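Long-range contact in metalloregulator ScaR (Streptococcus gordonii, PDB 3HRS), which acts as a manganese-activated transcriptional repressor of the DtxR/MntR family, probably binding DNA as a homodimer: residues 78-83 against 117-122. Sequence-based numbering, arbitrary orientation.
Sequences IEVFLV and DYPKAC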
loop_
_atom_site.group_PDB
_atom_site.type_symbol
_atom_site.label_atom_id
_atom_site.label_comp_id
_atom_site.label_asym_id
_atom_site.label_seq_id
_atom_site.Cartn_x
_atom_site.Cartn_y
_atom_site.Cartn_z
ATOM N N ILE A 78 -8.663 2.852 3.179
ATOM C CA ILE A 78 -7.844 1.651 3.283
ATOM C C ILE A 78 -8.665 0.552 3.967
ATOM O O ILE A 78 -8.630 -0.614 3.579
ATOM C CB ILE A 78 -6.536 1.890 4.077
ATOM C CG1 ILE A 78 -5.625 2.912 3.373
ATOM C CG2 ILE A 78 -5.764 0.630 4.208
ATOM C CD1 ILE A 78 -5.486 2.654 1.905
ATOM N N GLU A 79 -9.413 0.917 4.993
ATOM C CA GLU A 79 -10.227 -0.084 5.666
ATOM C C GLU A 79 -11.148 -0.718 4.638
ATOM O O GLU A 79 -11.087 -1.920 4.439
ATOM C CB GLU A 79 -11.029 0.522 6.805
ATOM C CG GLU A 79 -11.996 -0.442 7.447
ATOM C CD GLU A 79 -11.409 -1.117 8.658
ATOM O OE1 GLU A 79 -12.062 -2.055 9.184
ATOM O OE2 GLU A 79 -10.304 -0.695 9.085
ATOM N N VAL A 80 -11.984 0.102 3.987
ATOM C CA VAL A 80 -12.893 -0.355 2.941
ATOM C C VAL A 80 -12.181 -1.163 1.866
ATOM O O VAL A 80 -12.701 -2.161 1.419
ATOM C CB VAL A 80 -13.569 0.797 2.206
ATOM C CG1 VAL A 80 -14.247 0.284 0.900
ATOM C CG2 VAL A 80 -14.577 1.479 3.111
ATOM N N PHE A 81 -11.005 -0.737 1.431
ATOM C CA PHE A 81 -10.317 -1.509 0.403
ATOM C C PHE A 81 -9.931 -2.895 0.931
ATOM O O PHE A 81 -10.205 -3.885 0.295
ATOM C CB PHE A 81 -9.095 -0.761 -0.167
ATOM C CG PHE A 81 -8.229 -1.597 -1.087
ATOM C CD1 PHE A 81 -8.621 -1.856 -2.392
ATOM C CD2 PHE A 81 -7.003 -2.100 -0.649
ATOM C CE1 PHE A 81 -7.800 -2.608 -3.252
ATOM C CE2 PHE A 81 -6.172 -2.847 -1.502
ATOM C CZ PHE A 81 -6.567 -3.102 -2.800
ATOM N N LEU A 82 -9.301 -2.953 2.096
ATOM C CA LEU A 82 -8.786 -4.210 2.615
ATOM C C LEU A 82 -9.859 -5.257 2.831
ATOM O O LEU A 82 -9.674 -6.434 2.466
ATOM C CB LEU A 82 -7.999 -4.001 3.904
ATOM C CG LEU A 82 -6.729 -3.189 3.629
ATOM C CD1 LEU A 82 -5.804 -3.241 4.827
ATOM C CD2 LEU A 82 -6.039 -3.713 2.364
ATOM N N VAL A 83 -10.981 -4.852 3.419
ATOM C CA VAL A 83 -11.995 -5.850 3.716
ATOM C C VAL A 83 -12.850 -6.212 2.510
ATOM O O VAL A 83 -13.058 -7.393 2.248
ATOM C CB VAL A 83 -12.830 -5.548 4.989
ATOM C CG1 VAL A 83 -12.526 -4.179 5.528
ATOM C CG2 VAL A 83 -14.324 -5.742 4.727
ATOM N N ASP A 117 -15.237 3.513 -5.849
ATOM C CA ASP A 117 -16.481 4.147 -6.277
ATOM C C ASP A 117 -17.074 5.052 -5.213
ATOM O O ASP A 117 -18.291 5.057 -5.001
ATOM C CB ASP A 117 -17.513 3.110 -6.716
ATOM C CG ASP A 117 -18.620 3.710 -7.587
ATOM O OD1 ASP A 117 -18.495 4.885 -8.027
ATOM O OD2 ASP A 117 -19.624 2.993 -7.826
ATOM N N TYR A 118 -16.206 5.808 -4.548
ATOM C CA TYR A 118 -16.606 6.875 -3.625
ATOM C C TYR A 118 -17.549 6.448 -2.506
ATOM O O TYR A 118 -18.681 6.935 -2.423
ATOM C CB TYR A 118 -17.182 8.060 -4.393
ATOM C CG TYR A 118 -16.298 8.462 -5.541
ATOM C CD1 TYR A 118 -16.583 8.039 -6.833
ATOM C CD2 TYR A 118 -15.161 9.241 -5.339
ATOM C CE1 TYR A 118 -15.791 8.392 -7.889
ATOM C CE2 TYR A 118 -14.342 9.603 -6.406
ATOM C CZ TYR A 118 -14.663 9.163 -7.680
ATOM O OH TYR A 118 -13.869 9.480 -8.775
ATOM N N PRO A 119 -17.074 5.539 -1.634
ATOM C CA PRO A 119 -17.863 5.078 -0.476
ATOM C C PRO A 119 -18.059 6.186 0.564
ATOM O O PRO A 119 -17.092 6.781 1.039
ATOM C CB PRO A 119 -17.013 3.960 0.134
ATOM C CG PRO A 119 -15.721 3.879 -0.712
ATOM C CD PRO A 119 -15.693 5.008 -1.660
ATOM N N LYS A 120 -19.305 6.444 0.928
ATOM C CA LYS A 120 -19.609 7.423 1.950
ATOM C C LYS A 120 -19.442 6.864 3.373
ATOM O O LYS A 120 -19.724 7.560 4.351
ATOM C CB LYS A 120 -21.026 7.960 1.739
ATOM C CG LYS A 120 -21.123 9.074 0.677
ATOM C CD LYS A 120 -22.322 8.868 -0.263
ATOM C CE LYS A 120 -23.379 7.882 0.303
ATOM N NZ LYS A 120 -24.357 8.441 1.303
ATOM N N ALA A 121 -18.961 5.631 3.498
ATOM C CA ALA A 121 -18.777 5.034 4.817
ATOM C C ALA A 121 -17.937 3.760 4.788
ATOM O O ALA A 121 -18.071 2.966 3.856
ATOM C CB ALA A 121 -20.127 4.738 5.425
ATOM N N CYS A 122 -17.078 3.570 5.800
ATOM C CA CYS A 122 -16.310 2.326 5.931
ATOM C C CYS A 122 -17.187 1.235 6.587
ATOM O O CYS A 122 -18.270 1.529 7.114
ATOM C CB CYS A 122 -15.042 2.532 6.748
ATOM S SG CYS A 122 -15.311 2.933 8.488
#
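V80, on helix 62-84, supplies the principal apolar contact with the loop segment 117-122 by directing its two methyls at different residues. CG1, set anti to the backbone N (chi1 166°), lies 4.2 Å from P119 CG, at the ring of the proline. The other branch, CG2, packs on C122, where its side-chain contact is with CB at 3.8 Å. V80 CG2 also lies beside the carbonyl oxygen of A121, 3.9 Å from A121 O. The main chains are correspondingly close here, with 5.3 Å between V80 CA and C122 CA. L116 also packs on V80, and L77, one turn earlier on the helix, meets P119.

No hydrogen bond joins the segments; 161 Å² of buried surface, summed over both sides, records modest packing. D117 is the first residue past helix 106-115 with non-helical backbone angles; its positive phi of 66° and two bonds back into the last turn make a Schellman motif.

Among the polar residues, E79 touches C122 through carbon, CG to CB at 4.3 Å. C122 SG and E79 OE1 remain 6.0 Å apart, too far for both to hold one metal ion as they stand, so some movement on binding is probable. E79 and C122, with H124 and D159, form the zinc site seen in this protein, here without metal.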